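Local coordinates for tail protein, 43 kDa (Neisseria meningitidis MC58, PDB 3D37), which is of unknown function but is probably part of the baseplate hub of a Mu-like phage tail, at residues 321-324 / 328-331; 61-66 / 285-290. One frame throughout, in Å; residues are numbered along the deposited sequence.

Contact 1: 321-324 / 328-331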
ATOM      1  N   PHE A 321       8.580  10.825  22.884  1.00 25.95           N
ATOM      2  CA  PHE A 321       9.716  10.939  21.995  1.00 26.17           C
ATOM      3  C   PHE A 321       9.663   9.804  20.958  1.00 25.98           C
ATOM      4  O   PHE A 321       9.540   8.621  21.298  1.00 25.53           O
ATOM      5  CB  PHE A 321      11.078  10.852  22.729  1.00 25.45           C
ATOM      6  CG  PHE A 321      11.307  11.894  23.791  1.00 25.54           C
ATOM      7  CD1 PHE A 321      11.124  13.254  23.542  1.00 27.58           C
ATOM      8  CD2 PHE A 321      11.807  11.505  25.045  1.00 23.16           C
ATOM      9  CE1 PHE A 321      11.406  14.232  24.554  1.00 26.07           C
ATOM     10  CE2 PHE A 321      12.101  12.478  26.072  1.00 23.26           C
ATOM     11  CZ  PHE A 321      11.921  13.810  25.830  1.00 26.64           C
ATOM     12  N   MET A 322       9.746  10.189  19.699  1.00 26.25           N
ATOM     13  CA  MET A 322       9.595   9.302  18.593  1.00 27.37           C
ATOM     14  C   MET A 322      10.704   9.510  17.537  1.00 27.69           C
ATOM     15  O   MET A 322      11.127  10.623  17.277  1.00 27.81           O
ATOM     16  CB  MET A 322       8.233   9.546  17.926  1.00 28.03           C
ATOM     17  CG  MET A 322       6.990   9.496  18.865  1.00 29.05           C
ATOM     18  SD  MET A 322       5.400   9.613  17.920  1.00 25.30           S
ATOM     19  CE  MET A 322       5.486  11.306  17.418  1.00 33.90           C
ATOM     20  N   LEU A 323      11.163   8.417  16.963  1.00 29.16           N
ATOM     21  CA  LEU A 323      11.963   8.398  15.748  1.00 30.37           C
ATOM     22  C   LEU A 323      11.325   7.381  14.814  1.00 31.48           C
ATOM     23  O   LEU A 323      11.044   6.276  15.237  1.00 30.81           O
ATOM     24  CB  LEU A 323      13.409   7.923  16.016  1.00 29.30           C
ATOM     25  CG  LEU A 323      14.424   7.658  14.869  1.00 30.50           C
ATOM     26  CD1 LEU A 323      14.734   8.911  14.047  1.00 29.94           C
ATOM     27  CD2 LEU A 323      15.684   7.013  15.454  1.00 30.63           C
ATOM     28  N   SER A 324      11.151   7.769  13.555  1.00 34.25           N
ATOM     29  CA  SER A 324      10.799   6.869  12.475  1.00 36.55           C
ATOM     30  C   SER A 324      11.591   7.211  11.236  1.00 38.49           C
ATOM     31  O   SER A 324      12.063   8.349  11.067  1.00 37.33           O
ATOM     32  CB  SER A 324       9.302   6.935  12.135  1.00 36.41           C
ATOM     33  OG  SER A 324       8.826   8.229  11.792  1.00 37.53           O
ATOM     34  N   GLY A 328      11.385  11.026  10.805  1.00 37.36           N
ATOM     35  CA  GLY A 328      12.496  11.431  11.664  1.00 35.33           C
ATOM     36  C   GLY A 328      12.136  11.598  13.150  1.00 33.43           C
ATOM     37  O   GLY A 328      11.315  10.864  13.712  1.00 31.05           O
ATOM     38  N   THR A 329      12.727  12.616  13.744  1.00 32.02           N
ATOM     39  CA  THR A 329      12.678  12.899  15.183  1.00 32.08           C
ATOM     40  C   THR A 329      11.534  13.848  15.520  1.00 29.60           C
ATOM     41  O   THR A 329      11.474  14.934  15.021  1.00 29.57           O
ATOM     42  CB  THR A 329      14.095  13.475  15.623  1.00 33.33           C
ATOM     43  OG1 THR A 329      15.087  12.447  15.441  1.00 37.14           O
ATOM     44  CG2 THR A 329      14.094  13.806  17.059  1.00 32.75           C
ATOM     45  N   GLN A 330      10.621  13.416  16.373  1.00 27.24           N
ATOM     46  CA  GLN A 330       9.505  14.217  16.837  1.00 28.40           C
ATOM     47  C   GLN A 330       9.146  13.953  18.290  1.00 26.45           C
ATOM     48  O   GLN A 330       9.622  13.015  18.879  1.00 27.37           O
ATOM     49  CB  GLN A 330       8.254  13.894  15.952  1.00 27.36           C
ATOM     50  CG  GLN A 330       8.428  14.220  14.398  1.00 29.28           C
ATOM     51  CD  GLN A 330       7.262  13.590  13.664  1.00 30.47           C
ATOM     52  OE1 GLN A 330       7.036  12.386  13.805  1.00 32.29           O
ATOM     53  NE2 GLN A 330       6.531  14.373  12.909  1.00 32.09           N
ATOM     54  N   THR A 331       8.277  14.810  18.819  1.00 26.86           N
ATOM     55  CA  THR A 331       7.688  14.655  20.098  1.00 26.44           C
ATOM     56  C   THR A 331       6.173  14.854  19.943  1.00 26.36           C
ATOM     57  O   THR A 331       5.697  15.844  19.352  1.00 25.85           O
ATOM     58  CB  THR A 331       8.312  15.589  21.225  1.00 27.19           C
ATOM     59  OG1 THR A 331       9.743  15.585  21.112  1.00 26.59           O
ATOM     60  CG2 THR A 331       7.887  15.091  22.673  1.00 25.13           C
TER

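Contact 2: 61-66 / 285-290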
ATOM      1  N   VAL A  61      17.667   5.422  29.695  1.00 29.42           N
ATOM      2  CA  VAL A  61      17.464   5.922  28.379  1.00 27.93           C
ATOM      3  C   VAL A  61      18.076   7.323  28.403  1.00 28.61           C
ATOM      4  O   VAL A  61      17.821   8.074  29.298  1.00 28.62           O
ATOM      5  CB  VAL A  61      15.983   5.925  27.990  1.00 28.17           C
ATOM      6  CG1 VAL A  61      15.783   6.615  26.516  1.00 22.78           C
ATOM      7  CG2 VAL A  61      15.385   4.470  28.117  1.00 30.05           C
ATOM      8  N   VAL A  62      18.939   7.642  27.449  1.00 29.74           N
ATOM      9  CA  VAL A  62      19.702   8.891  27.534  1.00 30.10           C
ATOM     10  C   VAL A  62      19.577   9.622  26.201  1.00 29.90           C
ATOM     11  O   VAL A  62      19.731   9.035  25.142  1.00 28.89           O
ATOM     12  CB  VAL A  62      21.210   8.627  27.897  1.00 31.61           C
ATOM     13  CG1 VAL A  62      21.929   9.938  28.335  1.00 30.69           C
ATOM     14  CG2 VAL A  62      21.326   7.609  29.014  1.00 30.57           C
ATOM     15  N   ILE A  63      19.274  10.902  26.272  1.00 29.96           N
ATOM     16  CA  ILE A  63      19.258  11.771  25.097  1.00 31.08           C
ATOM     17  C   ILE A  63      20.278  12.898  25.358  1.00 31.62           C
ATOM     18  O   ILE A  63      20.143  13.627  26.330  1.00 32.57           O
ATOM     19  CB  ILE A  63      17.842  12.372  24.837  1.00 31.34           C
ATOM     20  CG1 ILE A  63      16.773  11.254  24.754  1.00 30.81           C
ATOM     21  CG2 ILE A  63      17.860  13.353  23.567  1.00 29.45           C
ATOM     22  CD1 ILE A  63      15.377  11.705  24.376  1.00 30.53           C
ATOM     23  N   ASP A  64      21.273  13.006  24.488  1.00 32.82           N
ATOM     24  CA  ASP A  64      22.355  14.020  24.577  1.00 34.22           C
ATOM     25  C   ASP A  64      22.898  14.067  25.967  1.00 34.19           C
ATOM     26  O   ASP A  64      23.012  15.146  26.541  1.00 34.77           O
ATOM     27  CB  ASP A  64      21.865  15.438  24.192  1.00 35.15           C
ATOM     28  CG  ASP A  64      21.575  15.587  22.744  1.00 37.26           C
ATOM     29  OD1 ASP A  64      22.171  14.830  21.923  1.00 40.92           O
ATOM     30  OD2 ASP A  64      20.768  16.502  22.415  1.00 42.61           O
ATOM     31  N   GLY A  65      23.206  12.885  26.511  1.00 34.28           N
ATOM     32  CA  GLY A  65      23.790  12.748  27.836  1.00 33.84           C
ATOM     33  C   GLY A  65      22.869  13.031  28.967  1.00 34.28           C
ATOM     34  O   GLY A  65      23.282  12.989  30.112  1.00 32.77           O
ATOM     35  N   GLN A  66      21.594  13.294  28.688  1.00 34.01           N
ATOM     36  CA  GLN A  66      20.659  13.472  29.794  1.00 34.53           C
ATOM     37  C   GLN A  66      19.736  12.250  29.919  1.00 33.59           C
ATOM     38  O   GLN A  66      19.088  11.806  28.928  1.00 32.86           O
ATOM     39  CB  GLN A  66      19.880  14.741  29.592  1.00 33.65           C
ATOM     40  CG  GLN A  66      18.912  15.004  30.685  1.00 39.74           C
ATOM     41  CD  GLN A  66      18.349  16.424  30.629  1.00 40.80           C
ATOM     42  OE1 GLN A  66      18.750  17.261  29.753  1.00 51.57           O
ATOM     43  NE2 GLN A  66      17.425  16.706  31.530  1.00 43.72           N
ATOM     44  N   GLY A 285       8.715  18.781  15.733  1.00 28.50           N
ATOM     45  CA  GLY A 285       9.938  18.128  15.283  1.00 27.48           C
ATOM     46  C   GLY A 285      10.921  18.284  16.445  1.00 27.30           C
ATOM     47  O   GLY A 285      10.818  19.216  17.190  1.00 26.80           O
ATOM     48  N   GLY A 286      11.880  17.381  16.564  1.00 28.45           N
ATOM     49  CA  GLY A 286      12.852  17.419  17.703  1.00 28.67           C
ATOM     50  C   GLY A 286      12.281  16.858  18.998  1.00 28.63           C
ATOM     51  O   GLY A 286      11.129  16.376  19.045  1.00 28.51           O
ATOM     52  N   HIS A 287      13.104  16.962  20.042  1.00 27.05           N
ATOM     53  CA  HIS A 287      12.830  16.560  21.392  1.00 27.43           C
ATOM     54  C   HIS A 287      13.006  17.654  22.450  1.00 27.41           C
ATOM     55  O   HIS A 287      12.687  17.439  23.606  1.00 25.65           O
ATOM     56  CB  HIS A 287      13.704  15.383  21.762  1.00 27.49           C
ATOM     57  CG  HIS A 287      13.397  14.156  20.956  1.00 27.55           C
ATOM     58  ND1 HIS A 287      14.329  13.172  20.727  1.00 29.74           N
ATOM     59  CD2 HIS A 287      12.295  13.796  20.264  1.00 22.71           C
ATOM     60  CE1 HIS A 287      13.803  12.246  19.948  1.00 25.84           C
ATOM     61  NE2 HIS A 287      12.555  12.579  19.704  1.00 29.06           N
ATOM     62  N   LYS A 288      13.485  18.835  22.030  1.00 27.09           N
ATOM     63  CA  LYS A 288      13.773  19.952  22.946  1.00 28.28           C
ATOM     64  C   LYS A 288      13.051  21.210  22.541  1.00 28.54           C
ATOM     65  O   LYS A 288      12.835  21.441  21.387  1.00 27.15           O
ATOM     66  CB  LYS A 288      15.249  20.264  22.944  1.00 28.31           C
ATOM     67  CG  LYS A 288      16.019  19.247  23.703  1.00 29.49           C
ATOM     68  CD  LYS A 288      17.516  19.338  23.449  1.00 27.50           C
ATOM     69  CE  LYS A 288      18.238  18.473  24.480  1.00 33.09           C
ATOM     70  NZ  LYS A 288      19.759  18.370  24.325  1.00 34.10           N
ATOM     71  N   THR A 289      12.669  21.995  23.522  1.00 29.27           N
ATOM     72  CA  THR A 289      12.320  23.374  23.267  1.00 31.36           C
ATOM     73  C   THR A 289      13.507  24.179  22.693  1.00 31.99           C
ATOM     74  O   THR A 289      14.659  23.786  22.770  1.00 29.46           O
ATOM     75  CB  THR A 289      11.918  24.089  24.526  1.00 30.73           C
ATOM     76  OG1 THR A 289      13.091  24.295  25.355  1.00 31.58           O
ATOM     77  CG2 THR A 289      10.842  23.314  25.282  1.00 29.24           C
ATOM     78  N   ARG A 290      13.187  25.342  22.157  1.00 34.33           N
ATOM     79  CA  ARG A 290      14.192  26.267  21.672  1.00 36.15           C
ATOM     80  C   ARG A 290      15.279  26.603  22.711  1.00 34.26           C
ATOM     81  O   ARG A 290      16.416  26.848  22.355  1.00 34.54           O
ATOM     82  CB  ARG A 290      13.531  27.576  21.188  1.00 36.83           C
ATOM     83  CG  ARG A 290      13.210  27.549  19.747  1.00 41.51           C
ATOM     84  CD  ARG A 290      13.372  28.941  19.058  1.00 44.35           C
ATOM     85  NE  ARG A 290      14.730  29.191  18.522  1.00 49.74           N
ATOM     86  CZ  ARG A 290      15.328  28.475  17.555  1.00 50.49           C
ATOM     87  NH1 ARG A 290      14.735  27.443  16.965  1.00 50.61           N
ATOM     88  NH2 ARG A 290      16.556  28.798  17.181  1.00 51.73           N
TER

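Contact 1: 321-324 / 328-331
With CG anti to its own carbonyl carbon (chi1 -59°), Phe321 lies alongside Thr331, whose OG1 is also anti to its carbonyl carbon; the two side chains run the same way on one face at the turn end of the antiparallel beta hairpin of strands 310-324 and 330-337. The backbone bonds establish the pairing: Met322 and Gln330 form a hydrogen-bonded pair, with Met322 N to Gln330 O at 2.9 Å and Gln330 N to Met322 O at 3.0 Å, the latter nearly straight at 172° at the hydrogen. Phe321 with Thr331 and Leu323 with Thr329 are the non-hydrogen-bonded pairs on either side. Nearer the turn, Ser324 N reaches Gly328 O at 3.1 Å from above the carbonyl plane, and the return bond from Gly328 N to Ser324 O is weak, bent to 122°, so the pairing becomes less regular there. The chain, with positive phi at Gly328, turns a corner at Thr329. Along its other edge, 321-324 is backbone-bonded to strand 24-30, Phe321 to Ile27 and Leu323 to Tyr25.

The faces differ in character. On the Met322 side, the thioether chain bends at its last torsion and brings CE to 4.1 Å from Gln330 CB, a loose contact, while Gln330 NE2 is bound by Glu201. On the other, Leu323 CD1 crosses to Thr329 OG1. Thr331 OG1 is hydrogen-bonded to Gly286 O; the same oxygen meets the Phe321 ring at its edge and in its plane, 3.6 Å from CD1.

Contact 2: 61-66 / 285-290
Ile63 and His287 meet at about a right angle where the tip of a beta hairpin approaches the loop that follows strand 278-285. The hairpin tip is a type I' turn from Ile63 to Gln66, closed by two 2.8 Å backbone bonds, Ile63 N to Gln66 O and Gln66 N to Ile63 O. It joins strands 58-63 and 66-81 in the region related to the N-terminal domain of the Mu baseplate protein GpP, whereas the loop belongs to the C-terminal tail-protein region.

The inner part pairs two buried side chains, an aliphatic Ile63 and the His287 ring. Ile63 CG1 is anti to the carbonyl carbon and the chain then extends (chi2 -175°), which carries CD1 to 4.1 Å from His287 ND1 in an oblique approach to the ring. The imidazole is held mainly by its own surroundings: it stacks on Tyr8, meets the Phe321 ring at about 50°, and gives NE2 a weak hydrogen bond to Met322 O.

The outer part is polar and partly exposed, and rests on a single bond. Lys288, extended beyond CG, crosses obliquely to Asp64 and places NZ 2.9 Å from Asp64 OD2, on the anti lone pair of that oxygen. Beyond that bond NZ lies no nearer than 3.6 Å to any atom of 61-66, Asp64 CB being the next. Asp64 OD1 is engaged by Ala9 N, which, with Lys288 on OD2, probably limits the carboxylate's rotation. With only 170 Å² buried between the segments, one salt bridge between two partly exposed residues probably contributes modest stability, its charges screened by solvent, while the shared use of Asp64 by Lys288 and Ala9 ties three chain regions together.

How the contacts relate
From the N terminus, the chain first passes the hairpin tip at 61-66, and contact 2 closes a loop of 218 residues when 285-290 comes back to it, bringing the N-terminal region against the C-terminal one. Contact 1 opens later and closes over three residues, a local hairpin; the two therefore follow in series, neither nested nor crossed. Their centres are about 10 Å apart and they meet directly: Thr329 O lies 2.9 Å from Gly286 N, a probable backbone hydrogen bond. Strand 330-337 pairs with 278-285, whose following loop supplies 285-290, so the long-range contact rests beside the local hairpin.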